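Putative lipoprotein YerB (Bacillus subtilis, PDB 2PSB) is of unknown function but interacts with PcrA and is probably held at the cell membrane as a lipoprotein. Local coordinates at residues 186-191 against 296-301; 231-236 against 256-261. All blocks are in the same frame, centred on the assembly; numbering follows the deposited sequence.

How the interactions relate
Both contacts are largely buried, yet they hold the protein together by different chemistry. Interaction 2 is a pairing within a sheet: 231-236 and 256-261 run antiparallel and share a regular set of main-chain hydrogen bonds, buried over most of its length and more exposed at the K256 end. Interaction 1 joins strands of separate sheets, and a buried tyrosine hydroxyl and one methyl each of V186 and V298 do the work. The two meet because strand 293-298, which carries one side of interaction 1, lies parallel beside strand 230-240 of interaction 2. V298 N probably bonds to V234 O there, and the E235 carboxylate probably reaches the backbone of L301.

Interaction 1: 186-191 against 296-301; sequences VDYGTN and NIVPDL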
loop_
_atom_site.group_PDB
_atom_site.type_symbol
_atom_site.label_atom_id
_atom_site.label_comp_id
_atom_site.label_asym_id
_atom_site.label_seq_id
_atom_site.Cartn_x
_atom_site.Cartn_y
_atom_site.Cartn_z
ATOM N N VAL A 186 -14.654 5.012 4.057
ATOM C CA VAL A 186 -14.578 3.556 4.049
ATOM C C VAL A 186 -14.637 3.085 5.492
ATOM O O VAL A 186 -13.816 3.477 6.320
ATOM C CB VAL A 186 -13.252 3.061 3.415
ATOM C CG1 VAL A 186 -13.255 1.540 3.297
ATOM C CG2 VAL A 186 -13.056 3.711 2.050
ATOM N N ASP A 187 -15.624 2.255 5.797
ATOM C CA ASP A 187 -15.762 1.744 7.148
ATOM C C ASP A 187 -15.370 0.278 7.220
ATOM O O ASP A 187 -15.998 -0.573 6.596
ATOM C CB ASP A 187 -17.196 1.922 7.643
ATOM C CG ASP A 187 -17.451 1.191 8.936
ATOM O OD1 ASP A 187 -16.673 1.380 9.898
ATOM O OD2 ASP A 187 -18.431 0.424 8.990
ATOM N N TYR A 188 -14.316 -0.005 7.979
ATOM C CA TYR A 188 -13.836 -1.371 8.149
ATOM C C TYR A 188 -14.321 -1.939 9.472
ATOM O O TYR A 188 -14.427 -3.149 9.623
ATOM C CB TYR A 188 -12.304 -1.419 8.131
ATOM C CG TYR A 188 -11.673 -1.302 6.767
ATOM C CD1 TYR A 188 -11.003 -0.140 6.378
ATOM C CD2 TYR A 188 -11.708 -2.371 5.876
ATOM C CE1 TYR A 188 -10.368 -0.059 5.134
ATOM C CE2 TYR A 188 -11.087 -2.299 4.635
ATOM C CZ TYR A 188 -10.416 -1.150 4.269
ATOM O OH TYR A 188 -9.763 -1.127 3.059
ATOM N N GLY A 189 -14.606 -1.063 10.428
ATOM C CA GLY A 189 -15.062 -1.506 11.734
ATOM C C GLY A 189 -16.334 -2.332 11.717
ATOM O O GLY A 189 -17.014 -2.424 10.696
ATOM N N THR A 190 -16.651 -2.944 12.855
ATOM C CA THR A 190 -17.855 -3.761 12.986
ATOM C C THR A 190 -18.730 -3.277 14.149
ATOM O O THR A 190 -18.585 -2.149 14.623
ATOM C CB THR A 190 -17.508 -5.250 13.222
ATOM O OG1 THR A 190 -18.707 -6.034 13.157
ATOM C CG2 THR A 190 -16.871 -5.442 14.590
ATOM N N ASN A 191 -19.629 -4.144 14.602
ATOM C CA ASN A 191 -20.547 -3.842 15.693
ATOM C C ASN A 191 -19.974 -3.082 16.888
ATOM O O ASN A 191 -20.572 -2.109 17.347
ATOM C CB ASN A 191 -21.199 -5.137 16.183
ATOM C CG ASN A 191 -22.331 -5.592 15.285
ATOM O OD1 ASN A 191 -22.132 -5.901 14.104
ATOM N ND2 ASN A 191 -23.535 -5.629 15.840
ATOM N N ASN A 296 -7.738 0.815 -1.611
ATOM C CA ASN A 296 -8.429 0.276 -0.450
ATOM C C ASN A 296 -9.159 -0.993 -0.805
ATOM O O ASN A 296 -10.127 -0.965 -1.562
ATOM C CB ASN A 296 -9.445 1.273 0.084
ATOM C CG ASN A 296 -8.868 2.168 1.121
ATOM O OD1 ASN A 296 -8.752 1.785 2.285
ATOM N ND2 ASN A 296 -8.483 3.360 0.719
ATOM N N ILE A 297 -8.697 -2.114 -0.275
ATOM C CA ILE A 297 -9.367 -3.366 -0.550
ATOM C C ILE A 297 -10.429 -3.588 0.531
ATOM O O ILE A 297 -10.158 -3.474 1.734
ATOM C CB ILE A 297 -8.358 -4.525 -0.583
ATOM C CG1 ILE A 297 -7.514 -4.414 -1.859
ATOM C CG2 ILE A 297 -9.094 -5.881 -0.517
ATOM C CD1 ILE A 297 -6.195 -5.188 -1.810
ATOM N N VAL A 298 -11.644 -3.879 0.086
ATOM C CA VAL A 298 -12.760 -4.110 1.001
ATOM C C VAL A 298 -13.488 -5.402 0.651
ATOM O O VAL A 298 -13.519 -5.804 -0.507
ATOM C CB VAL A 298 -13.800 -2.948 0.921
ATOM C CG1 VAL A 298 -13.104 -1.612 1.105
ATOM C CG2 VAL A 298 -14.534 -2.993 -0.417
ATOM N N PRO A 299 -14.065 -6.079 1.653
ATOM C CA PRO A 299 -14.794 -7.321 1.368
ATOM C C PRO A 299 -16.220 -7.048 0.868
ATOM O O PRO A 299 -16.910 -7.956 0.428
ATOM C CB PRO A 299 -14.761 -8.064 2.703
ATOM C CG PRO A 299 -14.703 -6.956 3.706
ATOM C CD PRO A 299 -13.751 -5.968 3.086
ATOM N N ASP A 300 -16.647 -5.788 0.929
ATOM C CA ASP A 300 -17.978 -5.398 0.474
ATOM C C ASP A 300 -17.984 -3.943 0.017
ATOM O O ASP A 300 -17.807 -3.024 0.814
ATOM C CB ASP A 300 -19.007 -5.588 1.592
ATOM C CG ASP A 300 -20.430 -5.271 1.147
ATOM O OD1 ASP A 300 -21.344 -5.392 1.981
ATOM O OD2 ASP A 300 -20.641 -4.898 -0.025
ATOM N N LEU A 301 -18.200 -3.747 -1.278
ATOM C CA LEU A 301 -18.225 -2.417 -1.873
ATOM C C LEU A 301 -19.207 -1.511 -1.130
ATOM O O LEU A 301 -19.255 -0.304 -1.359
ATOM C CB LEU A 301 -18.605 -2.537 -3.354
ATOM C CG LEU A 301 -18.032 -1.530 -4.355
ATOM C CD1 LEU A 301 -18.791 -0.231 -4.254
ATOM C CD2 LEU A 301 -16.544 -1.321 -4.095
#
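Y188 reaches I297 with its phenol, while V186 meets V298 methyl to methyl; together they illustrate packing between sheets, where a six-stranded antiparallel sheet containing strand 183-187 comes against strand 293-298 of a mixed one. The tight part lies around the ring. Y188 has its CG anti to the carbonyl carbon (chi1 -77°), which sends the phenol across to the other strand although the first bond of the side chain does not aim there. Its OH donates to I297 O at 2.7 Å, approaching from above the carbonyl plane, 51° out of it. The same oxygen lies near the ring plane at the edge, 3.3 Å from Y188 CE2. Strand 54-59 adds a further wall, with E57 and L59 touching the tyrosine side chain. V186 CG1, placed anti to its own nitrogen, rests 3.8 Å from V298 CG1, giving the apolar half of the contact.

Beyond these residues the chains part. D187 starts its side chain away from the opposing segment and is exposed, T190 and N191 continue into an exposed loop, and P299 and D300 are likewise exposed. With a phenylalanine in place of Y188, the I297 carbonyl would probably be left without this donor, and the ring would lose the bond that fixes its tip. V298 CG1 belongs to both halves, for it also lies 3.9 Å from Y188 OH.

Interaction 2: 231-236 against 256-261; sequences IFIVEA and KGLLFQ
K256 meets E235 at one end of the two strands, its carbonyl oxygen accepting a bond from E235 N at 3.0 Å. The side chains lie alongside each other, pointing the same way, and E235 OE1 sits close to K256 CG, at 3.0 Å. The bent lysine does not bring its charge to the glutamate: K256 NZ remains 5.4 Å from E235 OE1, and its ion pair with D269 is long and weak. E235 OE2 probably accepts from L301 N, though the modelled distance is doubtfully short, while a water donates to both E235 O and OE1 and accepts from K256 N.

Next along the strand, I233 O lies 3.1 Å from G257 CA, on the side where a beta carbon would probably crowd it. L258 then exchanges two backbone bonds with I233, one in each direction, and its side chain packs beside the isoleucine. L259 points to the other face, where its CD1 approaches F232 CB at 4.1 Å. The F232 ring is placed by a CG anti to the backbone N (chi1 -173°); V234 CG2 stands over the centre of one face, and L258 O meets the edge.

F260 repeats the double exchange with I231, its N bonding I231 O at 2.8 Å and almost straight (174°). Its ring also receives the end of I233, whose CD1 comes within 3.4 Å of F260 CE1. I306 of strand 304-307 packs against F260, on the sheet face shared with I231, I233 and L258, whereas W270 and I277 touch F232 and V234 on the other. Hydrogen-bonded pairs at I231-F260 and I233-L258 thus take turns with non-hydrogen-bonded pairs at F232-L259 and V234-G257, the signature of a regular antiparallel pair within a mixed beta-sheet.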
loop_
_atom_site.group_PDB
_atom_site.type_symbol
_atom_site.label_atom_id
_atom_site.label_comp_id
_atom_site.label_asym_id
_atom_site.label_seq_id
_atom_site.Cartn_x
_atom_site.Cartn_y
_atom_site.Cartn_z
ATOM N N ILE A 231 -7.950 7.314 -5.737
ATOM C CA ILE A 231 -8.456 6.471 -4.669
ATOM C C ILE A 231 -9.126 5.317 -5.421
ATOM O O ILE A 231 -10.098 5.511 -6.172
ATOM C CB ILE A 231 -9.522 7.150 -3.770
ATOM C CG1 ILE A 231 -9.107 8.576 -3.374
ATOM C CG2 ILE A 231 -9.732 6.286 -2.530
ATOM C CD1 ILE A 231 -7.805 8.697 -2.602
ATOM N N PHE A 232 -8.600 4.119 -5.210
ATOM C CA PHE A 232 -9.081 2.933 -5.878
ATOM C C PHE A 232 -9.618 1.928 -4.862
ATOM O O PHE A 232 -8.841 1.246 -4.181
ATOM C CB PHE A 232 -7.924 2.337 -6.679
ATOM C CG PHE A 232 -8.311 1.182 -7.552
ATOM C CD1 PHE A 232 -9.642 0.962 -7.910
ATOM C CD2 PHE A 232 -7.331 0.334 -8.065
ATOM C CE1 PHE A 232 -9.982 -0.082 -8.757
ATOM C CE2 PHE A 232 -7.666 -0.713 -8.916
ATOM C CZ PHE A 232 -8.998 -0.918 -9.264
ATOM N N ILE A 233 -10.942 1.847 -4.761
ATOM C CA ILE A 233 -11.584 0.937 -3.821
ATOM C C ILE A 233 -11.861 -0.362 -4.546
ATOM O O ILE A 233 -12.588 -0.383 -5.532
ATOM C CB ILE A 233 -12.901 1.563 -3.263
ATOM C CG1 ILE A 233 -12.567 2.898 -2.589
ATOM C CG2 ILE A 233 -13.584 0.606 -2.267
ATOM C CD1 ILE A 233 -13.764 3.706 -2.151
ATOM N N VAL A 234 -11.256 -1.442 -4.058
ATOM C CA VAL A 234 -11.399 -2.755 -4.671
ATOM C C VAL A 234 -12.163 -3.765 -3.810
ATOM O O VAL A 234 -11.873 -3.925 -2.627
ATOM C CB VAL A 234 -9.993 -3.307 -5.029
ATOM C CG1 VAL A 234 -10.062 -4.766 -5.425
ATOM C CG2 VAL A 234 -9.407 -2.488 -6.177
ATOM N N GLU A 235 -13.144 -4.436 -4.415
ATOM C CA GLU A 235 -13.945 -5.436 -3.708
ATOM C C GLU A 235 -13.422 -6.824 -4.005
ATOM O O GLU A 235 -13.529 -7.311 -5.124
ATOM C CB GLU A 235 -15.415 -5.367 -4.126
ATOM C CG GLU A 235 -16.312 -6.307 -3.316
ATOM C CD GLU A 235 -17.792 -6.140 -3.627
ATOM O OE1 GLU A 235 -18.232 -6.545 -4.728
ATOM O OE2 GLU A 235 -18.520 -5.593 -2.770
ATOM N N ALA A 236 -12.876 -7.469 -2.984
ATOM C CA ALA A 236 -12.303 -8.798 -3.137
ATOM C C ALA A 236 -12.843 -9.752 -2.079
ATOM O O ALA A 236 -13.058 -9.360 -0.933
ATOM C CB ALA A 236 -10.785 -8.708 -3.036
ATOM N N LYS A 256 -15.680 -6.032 -8.679
ATOM C CA LYS A 256 -16.054 -4.634 -8.846
ATOM C C LYS A 256 -15.296 -3.659 -7.956
ATOM O O LYS A 256 -14.632 -4.056 -6.997
ATOM C CB LYS A 256 -17.556 -4.481 -8.615
ATOM C CG LYS A 256 -18.054 -5.157 -7.353
ATOM C CD LYS A 256 -19.580 -5.174 -7.308
ATOM C CE LYS A 256 -20.176 -6.028 -8.422
ATOM N NZ LYS A 256 -19.779 -5.583 -9.794
ATOM N N GLY A 257 -15.408 -2.375 -8.282
ATOM C CA GLY A 257 -14.728 -1.363 -7.504
ATOM C C GLY A 257 -15.113 0.047 -7.889
ATOM O O GLY A 257 -15.891 0.254 -8.811
ATOM N N LEU A 258 -14.552 1.010 -7.166
ATOM C CA LEU A 258 -14.799 2.429 -7.373
ATOM C C LEU A 258 -13.485 3.160 -7.572
ATOM O O LEU A 258 -12.500 2.878 -6.902
ATOM C CB LEU A 258 -15.512 3.016 -6.154
ATOM C CG LEU A 258 -17.016 2.803 -5.961
ATOM C CD1 LEU A 258 -17.537 1.608 -6.752
ATOM C CD2 LEU A 258 -17.263 2.634 -4.493
ATOM N N LEU A 259 -13.482 4.126 -8.476
ATOM C CA LEU A 259 -12.283 4.895 -8.752
ATOM C C LEU A 259 -12.570 6.383 -8.601
ATOM O O LEU A 259 -13.435 6.926 -9.288
ATOM C CB LEU A 259 -11.795 4.589 -10.167
ATOM C CG LEU A 259 -10.483 5.246 -10.600
ATOM C CD1 LEU A 259 -9.312 4.794 -9.683
ATOM C CD2 LEU A 259 -10.211 4.864 -12.044
ATOM N N PHE A 260 -11.843 7.031 -7.690
ATOM C CA PHE A 260 -12.002 8.458 -7.430
ATOM C C PHE A 260 -10.766 9.241 -7.823
ATOM O O PHE A 260 -9.677 9.028 -7.276
ATOM C CB PHE A 260 -12.262 8.733 -5.949
ATOM C CG PHE A 260 -13.453 8.026 -5.392
ATOM C CD1 PHE A 260 -13.406 6.666 -5.120
ATOM C CD2 PHE A 260 -14.634 8.729 -5.133
ATOM C CE1 PHE A 260 -14.515 6.007 -4.594
ATOM C CE2 PHE A 260 -15.747 8.079 -4.608
ATOM C CZ PHE A 260 -15.688 6.717 -4.338
ATOM N N GLN A 261 -10.950 10.163 -8.758
ATOM C CA GLN A 261 -9.873 11.017 -9.232
ATOM C C GLN A 261 -10.493 12.341 -9.682
ATOM O O GLN A 261 -11.584 12.357 -10.247
ATOM C CB GLN A 261 -9.127 10.327 -10.386
ATOM C CG GLN A 261 -9.993 9.382 -11.186
ATOM C CD GLN A 261 -9.274 8.753 -12.372
ATOM O OE1 GLN A 261 -8.215 8.133 -12.233
ATOM N NE2 GLN A 261 -9.861 8.897 -13.548
HETATM O O HOH W 1 -15.982 -8.129 -6.167
#